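Local coordinates for protein endoglucanase A (Clostridium acetobutylicum, PDB 3IK2) that probably cleaves internal beta-1,4-glucosidic bonds of cellulose and related glucans, as a calcium-binding endoglucanase of glycoside hydrolase family 44, at residues K130-K135 against D147-M152; G106-A111 against V122-K127; N46-D51 against M152-N157. All blocks are in the same frame, centred on the assembly; numbering follows the deposited sequence.

Contact 1. Residues K130-K135 against D147-M152; sequences KVEFNK and DGSVYM. With CA (calcium ion), chain C.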
loop_
_atom_site.group_PDB
_atom_site.type_symbol
_atom_site.label_atom_id
_atom_site.label_comp_id
_atom_site.label_asym_id
_atom_site.label_seq_id
_atom_site.Cartn_x
_atom_site.Cartn_y
_atom_site.Cartn_z
ATOM N N LYS A 130 -15.428 -12.046 22.185
ATOM C CA LYS A 130 -14.446 -12.985 21.646
ATOM C C LYS A 130 -14.599 -13.169 20.133
ATOM O O LYS A 130 -15.702 -13.478 19.655
ATOM C CB LYS A 130 -14.717 -14.367 22.257
ATOM C CG LYS A 130 -13.741 -14.918 23.225
ATOM C CD LYS A 130 -12.384 -15.160 22.588
ATOM C CE LYS A 130 -11.659 -16.380 23.179
ATOM N NZ LYS A 130 -11.502 -17.414 22.114
ATOM N N VAL A 131 -13.484 -13.074 19.406
ATOM C CA VAL A 131 -13.414 -13.482 18.008
ATOM C C VAL A 131 -13.253 -14.997 17.917
ATOM O O VAL A 131 -12.402 -15.580 18.599
ATOM C CB VAL A 131 -12.191 -12.785 17.229
ATOM C CG1 VAL A 131 -12.066 -13.282 15.763
ATOM C CG2 VAL A 131 -12.283 -11.276 17.283
ATOM N N GLU A 132 -14.068 -15.614 17.067
ATOM C CA GLU A 132 -13.843 -16.970 16.579
ATOM C C GLU A 132 -13.827 -16.934 15.071
ATOM O O GLU A 132 -14.559 -16.153 14.464
ATOM C CB GLU A 132 -14.961 -17.912 17.024
ATOM C CG GLU A 132 -15.228 -17.926 18.511
ATOM C CD GLU A 132 -14.144 -18.631 19.299
ATOM O OE1 GLU A 132 -14.041 -18.344 20.495
ATOM O OE2 GLU A 132 -13.375 -19.440 18.735
ATOM N N PHE A 133 -13.019 -17.786 14.450
ATOM C CA PHE A 133 -12.965 -17.835 12.974
ATOM C C PHE A 133 -14.153 -18.551 12.294
ATOM O O PHE A 133 -14.669 -18.106 11.249
ATOM C CB PHE A 133 -11.595 -18.356 12.503
ATOM C CG PHE A 133 -10.434 -17.466 12.922
ATOM C CD1 PHE A 133 -10.592 -16.070 13.002
ATOM C CD2 PHE A 133 -9.197 -18.015 13.225
ATOM C CE1 PHE A 133 -9.527 -15.227 13.380
ATOM C CE2 PHE A 133 -8.130 -17.204 13.598
ATOM C CZ PHE A 133 -8.288 -15.798 13.673
ATOM N N ASN A 134 -14.601 -19.630 12.916
ATOM C CA ASN A 134 -15.663 -20.482 12.383
ATOM C C ASN A 134 -16.828 -20.610 13.341
ATOM O O ASN A 134 -16.630 -20.877 14.513
ATOM C CB ASN A 134 -15.089 -21.858 12.068
ATOM C CG ASN A 134 -14.082 -21.800 10.956
ATOM O OD1 ASN A 134 -14.455 -21.675 9.784
ATOM N ND2 ASN A 134 -12.794 -21.838 11.309
ATOM N N LYS A 135 -18.038 -20.426 12.829
ATOM C CA LYS A 135 -19.245 -20.456 13.663
ATOM C C LYS A 135 -19.638 -21.867 14.011
ATOM O O LYS A 135 -20.151 -22.117 15.102
ATOM C CB LYS A 135 -20.415 -19.726 13.002
ATOM C CG LYS A 135 -21.510 -19.302 13.989
ATOM C CD LYS A 135 -22.702 -18.689 13.249
ATOM C CE LYS A 135 -23.855 -18.369 14.194
ATOM N NZ LYS A 135 -24.986 -17.655 13.519
ATOM N N ASP A 147 -24.803 -12.275 22.487
ATOM C CA ASP A 147 -23.892 -13.300 23.052
ATOM C C ASP A 147 -22.453 -12.736 23.153
ATOM O O ASP A 147 -22.242 -11.551 22.856
ATOM C CB ASP A 147 -23.979 -14.623 22.255
ATOM C CG ASP A 147 -23.491 -14.485 20.826
ATOM O OD1 ASP A 147 -22.934 -13.421 20.473
ATOM O OD2 ASP A 147 -23.637 -15.441 20.036
ATOM N N GLY A 148 -21.476 -13.570 23.519
ATOM C CA GLY A 148 -20.139 -13.092 23.861
ATOM C C GLY A 148 -19.086 -13.200 22.760
ATOM O O GLY A 148 -17.885 -12.996 23.008
ATOM N N SER A 149 -19.537 -13.507 21.551
ATOM C CA SER A 149 -18.667 -13.890 20.448
ATOM C C SER A 149 -19.047 -13.226 19.150
ATOM O O SER A 149 -20.186 -12.846 18.956
ATOM C CB SER A 149 -18.706 -15.398 20.241
ATOM O OG SER A 149 -18.037 -16.049 21.295
ATOM N N VAL A 150 -18.074 -13.129 18.256
ATOM C CA VAL A 150 -18.261 -12.584 16.911
ATOM C C VAL A 150 -17.526 -13.587 15.995
ATOM O O VAL A 150 -16.457 -14.092 16.373
ATOM C CB VAL A 150 -17.620 -11.177 16.850
ATOM C CG1 VAL A 150 -17.284 -10.806 15.467
ATOM C CG2 VAL A 150 -18.512 -10.072 17.542
ATOM N N TYR A 151 -18.106 -13.892 14.832
ATOM C CA TYR A 151 -17.611 -14.942 13.919
ATOM C C TYR A 151 -17.152 -14.367 12.579
ATOM O O TYR A 151 -17.928 -13.705 11.899
ATOM C CB TYR A 151 -18.703 -16.029 13.691
ATOM C CG TYR A 151 -19.086 -16.672 14.995
ATOM C CD1 TYR A 151 -18.383 -17.796 15.472
ATOM C CD2 TYR A 151 -20.076 -16.107 15.807
ATOM C CE1 TYR A 151 -18.690 -18.365 16.708
ATOM C CE2 TYR A 151 -20.395 -16.671 17.042
ATOM C CZ TYR A 151 -19.695 -17.795 17.481
ATOM O OH TYR A 151 -19.993 -18.349 18.697
ATOM N N MET A 152 -15.891 -14.615 12.219
ATOM C CA MET A 152 -15.330 -14.126 10.960
ATOM C C MET A 152 -15.949 -14.739 9.705
ATOM O O MET A 152 -16.119 -14.048 8.711
ATOM C CB MET A 152 -13.784 -14.216 10.945
ATOM C CG MET A 152 -13.137 -13.299 11.981
ATOM S SD MET A 152 -13.569 -11.560 11.742
ATOM C CE MET A 152 -14.682 -11.255 13.099
HETATM CA CA CA C . -22.360 -12.125 18.560
HETATM O O HOH W 1 -16.162 -17.572 21.689
HETATM O O HOH W 2 -20.906 -21.332 17.480
HETATM O O HOH W 3 -21.904 -10.614 20.387
HETATM O O HOH W 4 -22.781 -14.197 17.589
#

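Contact 2. Residues G106-A111 against V122-K127; sequences GGYVAA and VAPSSK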
loop_
_atom_site.group_PDB
_atom_site.type_symbol
_atom_site.label_atom_id
_atom_site.label_comp_id
_atom_site.label_asym_id
_atom_site.label_seq_id
_atom_site.Cartn_x
_atom_site.Cartn_y
_atom_site.Cartn_z
ATOM N N GLY A 106 -6.803 -10.474 16.276
ATOM C CA GLY A 106 -6.184 -10.087 17.557
ATOM C C GLY A 106 -6.667 -10.928 18.732
ATOM O O GLY A 106 -5.863 -11.377 19.565
ATOM N N GLY A 107 -7.985 -11.135 18.777
ATOM C CA GLY A 107 -8.627 -12.100 19.662
ATOM C C GLY A 107 -9.972 -11.622 20.192
ATOM O O GLY A 107 -10.811 -12.432 20.547
ATOM N N TYR A 108 -10.163 -10.304 20.280
ATOM C CA TYR A 108 -11.366 -9.702 20.903
ATOM C C TYR A 108 -11.708 -8.408 20.149
ATOM O O TYR A 108 -10.840 -7.826 19.527
ATOM C CB TYR A 108 -11.165 -9.381 22.424
ATOM C CG TYR A 108 -10.893 -10.586 23.316
ATOM C CD1 TYR A 108 -11.927 -11.237 23.994
ATOM C CD2 TYR A 108 -9.589 -11.069 23.470
ATOM C CE1 TYR A 108 -11.666 -12.368 24.793
ATOM C CE2 TYR A 108 -9.314 -12.172 24.244
ATOM C CZ TYR A 108 -10.338 -12.820 24.906
ATOM O OH TYR A 108 -10.008 -13.901 25.680
ATOM N N VAL A 109 -12.975 -7.989 20.201
ATOM C CA VAL A 109 -13.454 -6.785 19.511
ATOM C C VAL A 109 -14.358 -6.034 20.481
ATOM O O VAL A 109 -14.908 -6.656 21.386
ATOM C CB VAL A 109 -14.225 -7.089 18.200
ATOM C CG1 VAL A 109 -13.320 -7.759 17.194
ATOM C CG2 VAL A 109 -15.522 -7.934 18.472
ATOM N N ALA A 110 -14.500 -4.718 20.299
ATOM C CA ALA A 110 -15.220 -3.869 21.267
ATOM C C ALA A 110 -16.648 -4.320 21.394
ATOM O O ALA A 110 -17.337 -4.550 20.377
ATOM C CB ALA A 110 -15.172 -2.420 20.875
ATOM N N ALA A 111 -17.084 -4.490 22.644
ATOM C CA ALA A 111 -18.475 -4.783 22.924
ATOM C C ALA A 111 -19.331 -3.491 23.020
ATOM O O ALA A 111 -20.525 -3.527 22.838
ATOM C CB ALA A 111 -18.593 -5.612 24.192
ATOM N N VAL A 122 -8.850 -5.195 30.569
ATOM C CA VAL A 122 -8.181 -6.159 29.723
ATOM C C VAL A 122 -9.102 -7.359 29.422
ATOM O O VAL A 122 -9.826 -7.859 30.301
ATOM C CB VAL A 122 -6.789 -6.556 30.318
ATOM C CG1 VAL A 122 -6.917 -7.056 31.759
ATOM C CG2 VAL A 122 -6.079 -7.569 29.443
ATOM N N ALA A 123 -9.085 -7.789 28.164
ATOM C CA ALA A 123 -9.895 -8.925 27.727
ATOM C C ALA A 123 -9.365 -10.240 28.324
ATOM O O ALA A 123 -8.157 -10.401 28.480
ATOM C CB ALA A 123 -9.920 -8.992 26.209
ATOM N N PRO A 124 -10.261 -11.194 28.647
ATOM C CA PRO A 124 -11.730 -11.159 28.554
ATOM C C PRO A 124 -12.412 -10.327 29.655
ATOM O O PRO A 124 -11.995 -10.364 30.813
ATOM C CB PRO A 124 -12.111 -12.633 28.703
ATOM C CG PRO A 124 -10.996 -13.227 29.572
ATOM C CD PRO A 124 -9.760 -12.507 29.130
ATOM N N SER A 125 -13.458 -9.594 29.276
ATOM C CA SER A 125 -14.257 -8.777 30.192
ATOM C C SER A 125 -15.527 -8.339 29.460
ATOM O O SER A 125 -15.664 -8.593 28.264
ATOM C CB SER A 125 -13.476 -7.556 30.697
ATOM O OG SER A 125 -13.419 -6.519 29.722
ATOM N N SER A 126 -16.455 -7.695 30.173
ATOM C CA SER A 126 -17.737 -7.264 29.604
ATOM C C SER A 126 -17.554 -6.229 28.489
ATOM O O SER A 126 -18.511 -5.898 27.761
ATOM C CB SER A 126 -18.623 -6.685 30.708
ATOM O OG SER A 126 -18.056 -5.497 31.226
ATOM N N LYS A 127 -16.328 -5.728 28.372
ATOM C CA LYS A 127 -15.961 -4.693 27.401
ATOM C C LYS A 127 -15.597 -5.268 26.014
ATOM O O LYS A 127 -15.449 -4.512 25.047
ATOM C CB LYS A 127 -14.775 -3.890 27.941
ATOM C CG LYS A 127 -15.156 -2.572 28.611
ATOM C CD LYS A 127 -15.702 -2.781 29.988
ATOM C CE LYS A 127 -16.623 -1.665 30.400
ATOM N NZ LYS A 127 -16.200 -0.315 29.983
#

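Contact 3. Residues N46-D51 against M152-N157; sequences NWENND and MDEFVN. With CA (calcium ion), chain C; ACT (acetate ion), chain I.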
loop_
_atom_site.group_PDB
_atom_site.type_symbol
_atom_site.label_atom_id
_atom_site.label_comp_id
_atom_site.label_asym_id
_atom_site.label_seq_id
_atom_site.Cartn_x
_atom_site.Cartn_y
_atom_site.Cartn_z
ATOM N N ASN A 46 -15.781 -4.517 15.666
ATOM C CA ASN A 46 -16.850 -5.462 15.854
ATOM C C ASN A 46 -17.860 -5.286 14.734
ATOM O O ASN A 46 -18.502 -4.239 14.668
ATOM C CB ASN A 46 -17.489 -5.152 17.213
ATOM C CG ASN A 46 -18.599 -6.118 17.584
ATOM O OD1 ASN A 46 -19.254 -6.702 16.723
ATOM N ND2 ASN A 46 -18.805 -6.302 18.888
ATOM N N TRP A 47 -18.014 -6.303 13.865
ATOM C CA TRP A 47 -18.842 -6.163 12.651
ATOM C C TRP A 47 -20.329 -6.162 12.941
ATOM O O TRP A 47 -21.144 -5.625 12.165
ATOM C CB TRP A 47 -18.463 -7.211 11.587
ATOM C CG TRP A 47 -19.029 -8.606 11.801
ATOM C CD1 TRP A 47 -18.544 -9.599 12.637
ATOM C CD2 TRP A 47 -20.202 -9.143 11.187
ATOM N NE1 TRP A 47 -19.331 -10.722 12.536
ATOM C CE2 TRP A 47 -20.361 -10.460 11.664
ATOM C CE3 TRP A 47 -21.112 -8.647 10.246
ATOM C CZ2 TRP A 47 -21.410 -11.275 11.245
ATOM C CZ3 TRP A 47 -22.158 -9.455 9.833
ATOM C CH2 TRP A 47 -22.295 -10.751 10.322
ATOM N N GLU A 48 -20.677 -6.787 14.063
ATOM C CA GLU A 48 -22.065 -6.858 14.529
ATOM C C GLU A 48 -22.656 -5.516 14.931
ATOM O O GLU A 48 -23.823 -5.262 14.680
ATOM C CB GLU A 48 -22.174 -7.862 15.678
ATOM C CG GLU A 48 -21.685 -9.283 15.294
ATOM C CD GLU A 48 -21.889 -10.261 16.417
ATOM O OE1 GLU A 48 -22.171 -9.785 17.561
ATOM O OE2 GLU A 48 -21.831 -11.502 16.155
ATOM N N ASN A 49 -21.861 -4.637 15.530
ATOM C CA ASN A 49 -22.405 -3.358 15.999
ATOM C C ASN A 49 -21.610 -2.123 15.577
ATOM O O ASN A 49 -22.004 -1.006 15.892
ATOM C CB ASN A 49 -22.592 -3.385 17.526
ATOM C CG ASN A 49 -21.299 -3.602 18.284
ATOM O OD1 ASN A 49 -20.219 -3.503 17.740
ATOM N ND2 ASN A 49 -21.414 -3.903 19.560
ATOM N N ASN A 50 -20.473 -2.344 14.906
ATOM C CA ASN A 50 -19.600 -1.298 14.373
ATOM C C ASN A 50 -18.732 -0.544 15.403
ATOM O O ASN A 50 -18.052 0.439 15.048
ATOM C CB ASN A 50 -20.350 -0.340 13.433
ATOM C CG ASN A 50 -21.003 -1.062 12.295
ATOM O OD1 ASN A 50 -20.346 -1.467 11.336
ATOM N ND2 ASN A 50 -22.312 -1.262 12.405
ATOM N N ASP A 51 -18.799 -0.987 16.662
ATOM C CA ASP A 51 -17.901 -0.510 17.700
ATOM C C ASP A 51 -16.456 -0.880 17.413
ATOM O O ASP A 51 -16.154 -1.900 16.772
ATOM C CB ASP A 51 -18.309 -1.058 19.087
ATOM C CG ASP A 51 -19.695 -0.597 19.507
ATOM O OD1 ASP A 51 -20.221 0.336 18.869
ATOM O OD2 ASP A 51 -20.259 -1.160 20.463
ATOM N N MET A 152 -15.891 -14.615 12.219
ATOM C CA MET A 152 -15.330 -14.126 10.960
ATOM C C MET A 152 -15.949 -14.739 9.705
ATOM O O MET A 152 -16.119 -14.048 8.711
ATOM C CB MET A 152 -13.784 -14.216 10.945
ATOM C CG MET A 152 -13.137 -13.299 11.981
ATOM S SD MET A 152 -13.569 -11.560 11.742
ATOM C CE MET A 152 -14.682 -11.255 13.099
ATOM N N ASP A 153 -16.314 -16.011 9.740
ATOM C CA ASP A 153 -16.959 -16.603 8.549
ATOM C C ASP A 153 -18.318 -15.974 8.282
ATOM O O ASP A 153 -18.690 -15.739 7.140
ATOM C CB ASP A 153 -17.084 -18.133 8.643
ATOM C CG ASP A 153 -17.822 -18.616 9.888
ATOM O OD1 ASP A 153 -18.170 -17.858 10.822
ATOM O OD2 ASP A 153 -18.021 -19.823 9.944
ATOM N N GLU A 154 -19.047 -15.702 9.359
ATOM C CA GLU A 154 -20.357 -15.102 9.273
ATOM C C GLU A 154 -20.267 -13.685 8.670
ATOM O O GLU A 154 -21.136 -13.274 7.889
ATOM C CB GLU A 154 -21.001 -15.094 10.664
ATOM C CG GLU A 154 -22.432 -14.661 10.663
ATOM C CD GLU A 154 -23.142 -14.993 11.948
ATOM O OE1 GLU A 154 -22.731 -14.478 13.005
ATOM O OE2 GLU A 154 -24.110 -15.795 11.893
ATOM N N PHE A 155 -19.188 -12.981 9.024
ATOM C CA PHE A 155 -18.873 -11.632 8.547
ATOM C C PHE A 155 -18.605 -11.608 7.036
ATOM O O PHE A 155 -19.183 -10.782 6.306
ATOM C CB PHE A 155 -17.653 -11.126 9.360
ATOM C CG PHE A 155 -17.211 -9.686 9.062
ATOM C CD1 PHE A 155 -17.991 -8.808 8.294
ATOM C CD2 PHE A 155 -16.006 -9.219 9.592
ATOM C CE1 PHE A 155 -17.533 -7.464 8.032
ATOM C CE2 PHE A 155 -15.555 -7.900 9.348
ATOM C CZ PHE A 155 -16.336 -7.037 8.554
ATOM N N VAL A 156 -17.729 -12.500 6.555
ATOM C CA VAL A 156 -17.352 -12.510 5.150
ATOM C C VAL A 156 -18.608 -12.900 4.371
ATOM O O VAL A 156 -18.942 -12.276 3.355
ATOM C CB VAL A 156 -16.203 -13.529 4.871
ATOM C CG1 VAL A 156 -15.803 -13.514 3.405
ATOM C CG2 VAL A 156 -14.973 -13.216 5.718
ATOM N N ASN A 157 -19.315 -13.903 4.887
ATOM C CA ASN A 157 -20.553 -14.386 4.287
ATOM C C ASN A 157 -21.580 -13.248 4.075
ATOM O O ASN A 157 -22.219 -13.198 3.052
ATOM C CB ASN A 157 -21.174 -15.519 5.128
ATOM C CG ASN A 157 -22.413 -16.121 4.468
ATOM O OD1 ASN A 157 -22.304 -16.911 3.516
ATOM N ND2 ASN A 157 -23.599 -15.748 4.963
HETATM CA CA CA C . -22.360 -12.125 18.560
HETATM C C ACT I . -26.993 -16.646 4.244
HETATM O O ACT I . -25.993 -16.819 3.518
HETATM O OXT ACT I . -26.863 -16.906 5.470
HETATM C CH3 ACT I . -28.281 -16.142 3.665
HETATM O O HOH W 5 -20.866 -12.679 14.275
HETATM O O HOH W 3 -21.904 -10.614 20.387
HETATM O O HOH W 4 -22.781 -14.197 17.589
#

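Contact 1. Residues K130-K135 against D147-M152
Strands 130-132 and 149-151 pair in parallel, Lys130 beside Ser149 and Glu132 beside Tyr151, in a small three-stranded sheet separate from the closed barrel. Four backbone hydrogen bonds join them, running from Lys130 N to Gly148 O (2.8 Å) up to Met152 N on Glu132 O (3.0 Å); Tyr151 occupies the N-cap position of helix 152-163. CG of Lys135 sits over the centre of one face of the Tyr151 ring, 3.7 Å from the centroid, in a CH-pi contact, the lysine crossing the tyrosine at about a right angle. With CG anti to the backbone N (chi1 -160°), the extended arm carries NZ on to Glu154. Glu132 lies alongside the same tyrosine, CB 3.8 Å from Tyr151 CD1, while its OE1 is met by Lys130 NZ from above the carboxylate plane (3.2 Å), a salt bridge suited to this more exposed face. Val131 and Val150 share the other face; Val131 CG1 and, just past the strand end, the edge of the Phe133 ring touch Met152 CG. Asp147 OD1 (2.4 Å), just before the strand, and Ser149 O (2.3 Å), at its first residue, bind the calcium ion, an all-oxygen coordination typical of protein calcium sites.

Contact 2. Residues G106-A111 against V122-K127
Ala111 N donates a nearly straight hydrogen bond to Lys127 O, 2.9 Å long with 168° at the hydrogen. It approaches from above the carbonyl plane, 47° out of it, so the link is well aimed at the donor but off the usual direction at the acceptor. The small Ala111 methyl fits close against this carbonyl and the one before it: its CB lies 3.4 Å from Lys127 O and 3.6 Å from Ser126 O.

The second point of contact is aromatic. Ala123 CB stands over one face of the Tyr108 ring, 3.5 Å from the centroid and shifted toward the rim on the CG side, in a CH-pi contact; a single methyl can come this near to a flat ring. CG of Tyr108 is anti to its own carbonyl carbon (chi1 -62°), which directs the ring over the 122-127 loop. Farther out, Pro124 crosses the tyrosine obliquely, its CD 3.7 Å from Tyr108 OH. The cis peptide before Pro124 turns the chain sharply here, and both Ala123 and the proline ring reach the one aromatic side chain. Within the loop Lys127 N makes a weak bond to Ser125 OG (3.3 Å), which also bonds Asp121 O, while Lys127 NZ is held by Ser114 OG.

The loop leads directly into strand 128-132, which runs antiparallel beside strand 108-110: Tyr108 also packs on Trp128 and Lys130, and Val109, directed away from the loop, on Val131 and Asn46.

Contact 3. Residues N46-D51 against M152-N157
Trp47 and Phe155 bring their CA atoms to 6.8 Å where the loop 46-51 meets the first turns of helix 152-163. The contact centres on an offset stack of two aromatic side chains, joining a loop that follows the second strand of the TIM-like barrel to this helix. The loop folds back on itself through a hydrogen bond from Asn50 N to Asn46 O (2.7 Å).

The five-membered ring of Trp47 and the Phe155 ring are nearly parallel, 6° between planes, with centroids 4.4 Å apart. The two side chains slide past each other in opposite directions, and each therefore sets its own CB over the partner's ring: Trp47 CB is 3.4 Å from the Phe155 centroid, and Phe155 CB 3.5 Å from the centroid of the Trp47 five-membered ring. Phe155 achieves this with CG anti to the backbone N (chi1 -177°), while Trp47 adopts the less roomy setting between N and the carbonyl carbon (chi1 79°). A broad indole suits the place because it offers two faces and a long edge: Glu154 CG meets its edge at CZ2 (3.6 Å), Met152 CE approaches obliquely, and CG of Glu48 covers the opposite face from Phe155. Val150 also packs on this tryptophan.

Beyond CG, both oxygens of the Glu48 carboxylate, OE1 and OE2, bind the calcium ion, the bidentate grip that a glutamate can provide. Glu48 OE2 and Glu154 OE1 are 4.4 Å apart, a pairing of like charges probably eased by the metal and by Lys135, the salt-bridge partner of Glu154. A single water lies between them, donating to Glu48 OE2 and to Glu154 OE1 (2.9 Å) and accepting weakly from Trp47 NE1.

Overall arrangement
Contacts 1 and 3 lie about 9 Å apart between centres, share Met152 and flank one calcium ion: Asp147 and Ser149 come from contact 1, Glu48 from contact 3, with Asp144 supplying a further ligand. They are tied again by the salt bridge Lys135 NZ to Glu154 OE2 (2.6 Å). Contact 2 stands about 11 Å from contact 1, centre to centre, and joins it through the shared three-stranded sheet, where Val131 N probably bonds to Gly107 O (3.0 Å). It reaches contact 3, about 15 Å away between centres, by a probable bond of Asn46 ND2 to Ala110 O (2.7 Å). The 46-51 loop and the start of helix 152-163 thus both adjoin the sheet whose last strand binds calcium.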